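Local coordinates for protein glutaryl-CoA dehydrogenase (PDB 3SF6) that belongs to the acyl-CoA dehydrogenase family of flavoproteins and binds dihydroflavine-adenine dinucleotide in a four-chain assembly, at residues A[346-349]-A[350-354]; A[50-53]-A[54-58]; A[29-32]-A[33-36]. All blocks are in the same frame, centred on the assembly; numbering follows the deposited sequence. Where two conformers were deposited one is given.

Contact 1: A[346-349]-A[350-354]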
loop_
_atom_site.group_PDB
_atom_site.type_symbol
_atom_site.label_atom_id
_atom_site.label_comp_id
_atom_site.label_asym_id
_atom_site.label_seq_id
_atom_site.Cartn_x
_atom_site.Cartn_y
_atom_site.Cartn_z
ATOM N N ALA A 346 -11.946 -4.619 -5.506
ATOM C CA ALA A 346 -12.939 -3.894 -6.311
ATOM C C ALA A 346 -13.080 -2.432 -5.922
ATOM O O ALA A 346 -13.154 -1.552 -6.791
ATOM C CB ALA A 346 -14.294 -4.604 -6.253
ATOM N N ILE A 347 -13.134 -2.159 -4.622
ATOM C CA ILE A 347 -13.304 -0.790 -4.178
ATOM C C ILE A 347 -12.064 0.047 -4.477
ATOM O O ILE A 347 -12.176 1.228 -4.830
ATOM C CB ILE A 347 -13.806 -0.688 -2.696
ATOM C CG1 ILE A 347 -14.495 0.667 -2.473
ATOM C CG2 ILE A 347 -12.666 -0.945 -1.670
ATOM C CD1 ILE A 347 -15.221 0.744 -1.120
ATOM N N GLU A 348 -10.885 -0.557 -4.377
ATOM C CA GLU A 348 -9.665 0.122 -4.785
ATOM C C GLU A 348 -9.669 0.407 -6.292
ATOM O O GLU A 348 -9.236 1.496 -6.728
ATOM C CB GLU A 348 -8.449 -0.712 -4.379
ATOM C CG GLU A 348 -7.151 -0.157 -4.861
ATOM C CD GLU A 348 -6.696 1.102 -4.216
ATOM O OE1 GLU A 348 -7.355 1.664 -3.276
ATOM O OE2 GLU A 348 -5.632 1.580 -4.713
ATOM N N ILE A 349 -10.152 -0.536 -7.108
ATOM C CA ILE A 349 -10.290 -0.277 -8.531
ATOM C C ILE A 349 -11.219 0.904 -8.794
ATOM O O ILE A 349 -10.914 1.800 -9.605
ATOM C CB ILE A 349 -10.761 -1.544 -9.294
ATOM C CG1 ILE A 349 -9.613 -2.555 -9.385
ATOM C CG2 ILE A 349 -11.310 -1.175 -10.689
ATOM C CD1 ILE A 349 -10.070 -3.993 -9.738
ATOM N N ALA A 350 -12.370 0.933 -8.138
ATOM C CA ALA A 350 -13.299 2.040 -8.323
ATOM C C ALA A 350 -12.692 3.386 -7.971
ATOM O O ALA A 350 -12.832 4.369 -8.722
ATOM C CB ALA A 350 -14.592 1.806 -7.488
ATOM N N ARG A 351 -12.009 3.428 -6.827
ATOM C CA ARG A 351 -11.341 4.650 -6.365
ATOM C C ARG A 351 -10.280 5.119 -7.344
ATOM O O ARG A 351 -10.205 6.310 -7.693
ATOM C CB ARG A 351 -10.750 4.405 -4.998
ATOM C CG ARG A 351 -11.817 4.255 -3.935
ATOM C CD ARG A 351 -11.346 3.594 -2.647
ATOM N NE ARG A 351 -12.390 3.642 -1.600
ATOM C CZ ARG A 351 -12.296 3.054 -0.413
ATOM N NH1 ARG A 351 -11.217 2.396 -0.091
ATOM N NH2 ARG A 351 -13.293 3.137 0.447
ATOM N N THR A 352 -9.463 4.184 -7.835
ATOM C CA THR A 352 -8.374 4.526 -8.761
ATOM C C THR A 352 -8.954 5.005 -10.087
ATOM O O THR A 352 -8.477 5.969 -10.689
ATOM C CB THR A 352 -7.429 3.357 -8.938
ATOM O OG1 THR A 352 -6.816 3.090 -7.654
ATOM C CG2 THR A 352 -6.339 3.709 -9.941
ATOM N N ALA A 353 -9.990 4.319 -10.543
ATOM C CA ALA A 353 -10.635 4.682 -11.801
ATOM C C ALA A 353 -11.166 6.115 -11.733
ATOM O O ALA A 353 -11.056 6.893 -12.670
ATOM C CB ALA A 353 -11.809 3.702 -12.070
ATOM N N ARG A 354 -11.759 6.479 -10.602
ATOM C CA ARG A 354 -12.318 7.829 -10.465
ATOM C C ARG A 354 -11.204 8.884 -10.691
ATOM O O ARG A 354 -11.409 9.923 -11.350
ATOM C CB ARG A 354 -12.948 7.993 -9.096
ATOM C CG ARG A 354 -14.051 9.051 -8.998
ATOM C CD ARG A 354 -13.611 10.472 -9.192
ATOM N NE ARG A 354 -12.575 10.846 -8.246
ATOM C CZ ARG A 354 -11.749 11.883 -8.356
ATOM N NH1 ARG A 354 -10.852 12.079 -7.390
ATOM N NH2 ARG A 354 -11.774 12.705 -9.406
HETATM O O HOH W 1 -8.838 1.196 -1.354
HETATM O O HOH W 2 -5.019 0.831 -7.861
#

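Contact 2: A[50-53]-A[54-58]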
loop_
_atom_site.group_PDB
_atom_site.type_symbol
_atom_site.label_atom_id
_atom_site.label_comp_id
_atom_site.label_asym_id
_atom_site.label_seq_id
_atom_site.Cartn_x
_atom_site.Cartn_y
_atom_site.Cartn_z
ATOM N N LYS A 50 -29.594 -0.334 -16.429
ATOM C CA LYS A 50 -28.698 0.786 -16.719
ATOM C C LYS A 50 -29.420 2.102 -17.138
ATOM O O LYS A 50 -28.971 3.165 -16.753
ATOM C CB LYS A 50 -27.553 0.354 -17.657
ATOM C CG LYS A 50 -26.397 -0.365 -16.827
ATOM C CD LYS A 50 -25.133 -0.797 -17.667
ATOM C CE LYS A 50 -23.943 -1.309 -16.791
ATOM N NZ LYS A 50 -22.671 -1.556 -17.595
ATOM N N PRO A 51 -30.544 2.029 -17.888
ATOM C CA PRO A 51 -31.158 3.302 -18.247
ATOM C C PRO A 51 -31.752 4.090 -17.080
ATOM O O PRO A 51 -31.936 5.304 -17.202
ATOM C CB PRO A 51 -32.289 2.890 -19.197
ATOM C CG PRO A 51 -31.862 1.627 -19.767
ATOM C CD PRO A 51 -31.140 0.923 -18.655
ATOM N N HIS A 52 -32.060 3.408 -15.970
ATOM C CA HIS A 52 -32.759 4.011 -14.841
ATOM C C HIS A 52 -31.866 4.212 -13.599
ATOM O O HIS A 52 -32.231 4.942 -12.671
ATOM C CB HIS A 52 -33.896 3.077 -14.392
ATOM C CG HIS A 52 -34.909 2.783 -15.447
ATOM N ND1 HIS A 52 -35.752 3.748 -15.950
ATOM C CD2 HIS A 52 -35.239 1.626 -16.067
ATOM C CE1 HIS A 52 -36.545 3.203 -16.857
ATOM N NE2 HIS A 52 -36.252 1.916 -16.949
ATOM N N ILE A 53 -30.713 3.537 -13.545
ATOM C CA ILE A 53 -30.037 3.389 -12.264
ATOM C C ILE A 53 -29.518 4.706 -11.697
ATOM O O ILE A 53 -29.534 4.881 -10.496
ATOM C CB ILE A 53 -28.883 2.319 -12.353
ATOM C CG1 ILE A 53 -28.323 1.978 -10.980
ATOM C CG2 ILE A 53 -27.818 2.784 -13.345
ATOM C CD1 ILE A 53 -29.365 1.373 -9.999
ATOM N N ALA A 54 -29.041 5.611 -12.548
ATOM C CA ALA A 54 -28.539 6.895 -12.038
ATOM C C ALA A 54 -29.667 7.605 -11.272
ATOM O O ALA A 54 -29.437 8.134 -10.168
ATOM C CB ALA A 54 -27.976 7.777 -13.188
ATOM N N SER A 55 -30.869 7.604 -11.848
ATOM C CA SER A 55 -32.041 8.246 -11.221
ATOM C C SER A 55 -32.480 7.543 -9.951
ATOM O O SER A 55 -32.752 8.191 -8.946
ATOM C CB SER A 55 -33.223 8.305 -12.188
ATOM O OG SER A 55 -32.959 9.240 -13.198
ATOM N N TRP A 56 -32.542 6.200 -9.974
ATOM C CA TRP A 56 -32.919 5.457 -8.775
ATOM C C TRP A 56 -31.931 5.755 -7.654
ATOM O O TRP A 56 -32.320 5.965 -6.507
ATOM C CB TRP A 56 -32.957 3.935 -9.052
ATOM C CG TRP A 56 -34.041 3.458 -9.995
ATOM C CD1 TRP A 56 -35.184 4.105 -10.337
ATOM C CD2 TRP A 56 -34.076 2.194 -10.683
ATOM N NE1 TRP A 56 -35.936 3.327 -11.202
ATOM C CE2 TRP A 56 -35.274 2.155 -11.430
ATOM C CE3 TRP A 56 -33.208 1.105 -10.744
ATOM C CZ2 TRP A 56 -35.621 1.071 -12.227
ATOM C CZ3 TRP A 56 -33.566 0.023 -11.537
ATOM C CH2 TRP A 56 -34.751 0.018 -12.269
ATOM N N TYR A 57 -30.634 5.758 -7.975
ATOM C CA TYR A 57 -29.615 5.958 -6.968
ATOM C C TYR A 57 -29.730 7.396 -6.376
ATOM O O TYR A 57 -29.751 7.608 -5.162
ATOM C CB TYR A 57 -28.209 5.757 -7.552
ATOM C CG TYR A 57 -27.158 5.782 -6.472
ATOM C CD1 TYR A 57 -26.603 6.990 -6.045
ATOM C CD2 TYR A 57 -26.773 4.612 -5.814
ATOM C CE1 TYR A 57 -25.683 7.016 -5.005
ATOM C CE2 TYR A 57 -25.867 4.632 -4.775
ATOM C CZ TYR A 57 -25.305 5.818 -4.377
ATOM O OH TYR A 57 -24.439 5.909 -3.332
ATOM N N GLU A 58 -29.836 8.377 -7.248
ATOM C CA GLU A 58 -29.952 9.763 -6.782
ATOM C C GLU A 58 -31.161 9.950 -5.877
ATOM O O GLU A 58 -31.066 10.600 -4.830
ATOM C CB GLU A 58 -30.020 10.758 -7.955
ATOM C CG GLU A 58 -28.727 10.842 -8.772
ATOM C CD GLU A 58 -28.881 11.511 -10.132
ATOM O OE1 GLU A 58 -29.987 11.997 -10.483
ATOM O OE2 GLU A 58 -27.874 11.523 -10.865
HETATM O O HOH W 3 -28.882 5.671 -15.507
HETATM O O HOH W 4 -31.112 7.281 -14.791
HETATM O O HOH W 5 -33.863 7.660 -15.725
#

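Contact 3: A[29-32]-A[33-36]. With SO4 (sulfate ion), chain S.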
loop_
_atom_site.group_PDB
_atom_site.type_symbol
_atom_site.label_atom_id
_atom_site.label_comp_id
_atom_site.label_asym_id
_atom_site.label_seq_id
_atom_site.Cartn_x
_atom_site.Cartn_y
_atom_site.Cartn_z
ATOM N N VAL A 29 -12.010 -19.834 -20.811
ATOM C CA VAL A 29 -12.137 -20.705 -19.645
ATOM C C VAL A 29 -13.560 -20.922 -19.115
ATOM O O VAL A 29 -13.743 -21.509 -18.038
ATOM C CB VAL A 29 -11.206 -20.277 -18.516
ATOM C CG1 VAL A 29 -9.687 -20.509 -18.978
ATOM C CG2 VAL A 29 -11.525 -18.879 -18.086
ATOM N N LEU A 30 -14.540 -20.482 -19.905
ATOM C CA LEU A 30 -15.966 -20.703 -19.656
ATOM C C LEU A 30 -16.543 -21.615 -20.718
ATOM O O LEU A 30 -15.957 -21.776 -21.810
ATOM C CB LEU A 30 -16.719 -19.381 -19.673
ATOM C CG LEU A 30 -16.203 -18.317 -18.690
ATOM C CD1 LEU A 30 -17.006 -17.032 -18.889
ATOM C CD2 LEU A 30 -16.295 -18.790 -17.247
ATOM N N SER A 31 -17.666 -22.243 -20.394
ATOM C CA SER A 31 -18.407 -23.041 -21.357
ATOM C C SER A 31 -19.378 -22.166 -22.140
ATOM O O SER A 31 -19.725 -21.051 -21.709
ATOM C CB SER A 31 -19.168 -24.138 -20.647
ATOM O OG SER A 31 -20.230 -23.616 -19.902
ATOM N N ALA A 32 -19.882 -22.716 -23.244
ATOM C CA ALA A 32 -20.898 -22.017 -24.049
ATOM C C ALA A 32 -22.171 -21.788 -23.213
ATOM O O ALA A 32 -22.790 -20.722 -23.318
ATOM C CB ALA A 32 -21.207 -22.825 -25.325
ATOM N N GLU A 33 -22.544 -22.759 -22.368
ATOM C CA GLU A 33 -23.709 -22.619 -21.489
ATOM C C GLU A 33 -23.533 -21.481 -20.506
ATOM O O GLU A 33 -24.466 -20.741 -20.203
ATOM C CB GLU A 33 -23.962 -23.928 -20.721
ATOM C CG GLU A 33 -24.438 -25.080 -21.600
ATOM C CD GLU A 33 -23.350 -25.859 -22.343
ATOM O OE1 GLU A 33 -22.118 -25.564 -22.270
ATOM O OE2 GLU A 33 -23.765 -26.850 -23.029
ATOM N N GLU A 34 -22.349 -21.391 -19.923
ATOM C CA GLU A 34 -22.006 -20.328 -18.990
ATOM C C GLU A 34 -21.994 -18.949 -19.664
ATOM O O GLU A 34 -22.550 -17.999 -19.142
ATOM C CB GLU A 34 -20.655 -20.606 -18.363
ATOM C CG GLU A 34 -20.657 -21.789 -17.404
ATOM C CD GLU A 34 -19.302 -22.375 -17.089
ATOM O OE1 GLU A 34 -18.242 -21.922 -17.613
ATOM O OE2 GLU A 34 -19.303 -23.348 -16.294
ATOM N N ARG A 35 -21.384 -18.866 -20.843
ATOM C CA ARG A 35 -21.345 -17.634 -21.589
ATOM C C ARG A 35 -22.764 -17.189 -21.990
ATOM O O ARG A 35 -23.088 -15.989 -21.966
ATOM C CB ARG A 35 -20.423 -17.730 -22.818
ATOM C CG ARG A 35 -18.936 -17.898 -22.495
ATOM C CD ARG A 35 -18.060 -17.735 -23.707
ATOM N NE ARG A 35 -18.392 -18.679 -24.771
ATOM C CZ ARG A 35 -17.942 -19.919 -24.904
ATOM N NH1 ARG A 35 -17.018 -20.418 -24.065
ATOM N NH2 ARG A 35 -18.400 -20.657 -25.901
ATOM N N GLU A 36 -23.618 -18.131 -22.386
ATOM C CA GLU A 36 -25.002 -17.797 -22.711
ATOM C C GLU A 36 -25.766 -17.181 -21.538
ATOM O O GLU A 36 -26.431 -16.156 -21.674
ATOM C CB GLU A 36 -25.750 -19.028 -23.212
ATOM C CG GLU A 36 -27.171 -18.769 -23.599
ATOM C CD GLU A 36 -27.893 -19.897 -24.282
ATOM O OE1 GLU A 36 -27.280 -20.809 -24.861
ATOM O OE2 GLU A 36 -29.141 -19.825 -24.245
HETATM S S SO4 S . -17.439 -24.756 -25.081
HETATM O O1 SO4 S . -16.353 -25.748 -25.103
HETATM O O2 SO4 S . -18.561 -25.112 -24.194
HETATM O O3 SO4 S . -18.034 -25.057 -26.419
HETATM O O4 SO4 S . -16.870 -23.354 -25.034
#

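Contact 1: A[346-349]-A[350-354]
Ala350 N donates to Ala346 O, an ordinary i to i+4 bond of an alpha helix. Arg351 does the same to Ile347 O, and its side chain then doubles back along the helix surface. The chain is extended from CG to NE, with CG beside the backbone N (chi1 -70°). This lays the guanidinium over Ile347, whose CD1 sits against one face near the rim, 3.4 Å from Arg351 NH2. At the edge, in plane, a water accepts from Arg351 NH1 at 2.9 Å. The same water donates to Glu348 OE1, so acid and base meet through it, with OE1 and NH1 themselves 5.1 Å apart. The direct partner of Arg351 is Glu376, which forms a salt bridge with NH2. Thr352 returns to Glu348. Its N donates to Glu348 O at 2.9 Å, and OG1 lies 3.0 Å from that same Glu348 O, though its proton may go to another acceptor. A second water links Thr352 OG1 with Glu348 OE2. Ala353 N bonds to Ile349 O at 2.8 Å and continues the helical pattern. The segment belongs to helix 332-357 of the helical C-terminal domain. Ile347 and Ala350 pack on helix 368-380, Ala350 and Ala353 on helix 252-286, and Ile349 and Thr352 on helix 298-327.

Contact 2: A[50-53]-A[54-58]
Two backbone bonds start the helix here: Trp56 N donates to His52 O at 3.0 Å, and Tyr57 N donates to Ile53 O. The side chains of His52 and Trp56 lie on the same flank of this first turn. His52 CB rests over one face of the indole, 3.6 Å from the centroid of the six-membered ring of Trp56. This is a CH-pi contact. His52 CG stands beside the backbone N (chi1 -59°), which puts CB on the indole and the imidazole off to one side of it. The ring planes are near parallel, at 17°, but offset until little of one ring covers the other. Ile53 reaches the indole differently, with its CD1 at the edge, 3.9 Å from Trp56 CE3. Residues 50-52 link helix 32-49 to helix 53-59 in the N-terminal domain of the acyl-CoA dehydrogenase fold. At this helix start, water joins the link to the first amides. One water donates to Lys50 O and accepts from Ala54 N at 3.0 Å. Another donates to Pro51 O and accepts from Ser55 N, also at 3.0 Å. Trp56 and Ile53 both pack on Ile108 of helix 106-126. Tyr57 packs on helix 368-380, touching Asn373 and Asn374, and also meets Met222 of the second subunit.

Contact 3: A[29-32]-A[33-36]
A capping box closes the N-terminus of helix 32-49, with Ser31 at the N-cap and Glu34 three residues on. Ser31 OG accepts from Glu34 N at 3.1 Å, and Ser31 N donates back to Glu34 OE1 at 2.9 Å. The serine hydroxyl lies between its own backbone N and carbonyl carbon (chi1 70°), which brings OG to the Glu34 amide. The Ser31 N-H meets OE1 from above the carboxylate plane, 53° out of it. Glu34 OE2 has a further partner in a salt bridge with Arg323 of helix 298-327, so the capping acid also ties the helix start to that helix. In acyl-CoA dehydrogenases the N-terminal domain is helical, and this is the start of one of its long helices. Arg35 folds back over the cap through a bend at chi3 (-58°). One face of its guanidinium lies over Ala32 CA, 3.4 Å from Arg35 NH2. At the guanidinium edge, NH1 and NH2 both bond to O4 of a sulfate ion, probably from the crystallisation liquor, the NH1 to O4 distance being 3.1 Å. Arg35 NH1 also bonds to Asn27 O. Ala32 N donates to sulfate O2 at 2.9 Å, so the anion sits at the helix start, where the helix dipole would favour negative charge. The Leu30 side chain packs on Leu96 of helix 91-104 and Leu319 of helix 298-327.

How the contacts relate
Contact 1 is the most buried of the three, a stretch inside a long helix of the C-terminal domain. Contacts 2 and 3 are partly buried helix starts in the N-terminal domain, and they bracket helix 32-49 in sequence. None touches another: the nearest atoms of contacts 1 and 2 are about 11 Å apart, and those of contacts 2 and 3 about 15 Å. The two helix starts differ in chemistry. Contact 3 caps its helix with a reciprocal serine-glutamate pair and a sulfate on a helix amide, whereas contact 2 uses water there and adds an aromatic pair. Contacts 1 and 2 share helix 368-380 as a neighbour and both reach the second subunit. Contacts 1 and 3 share helix 298-327.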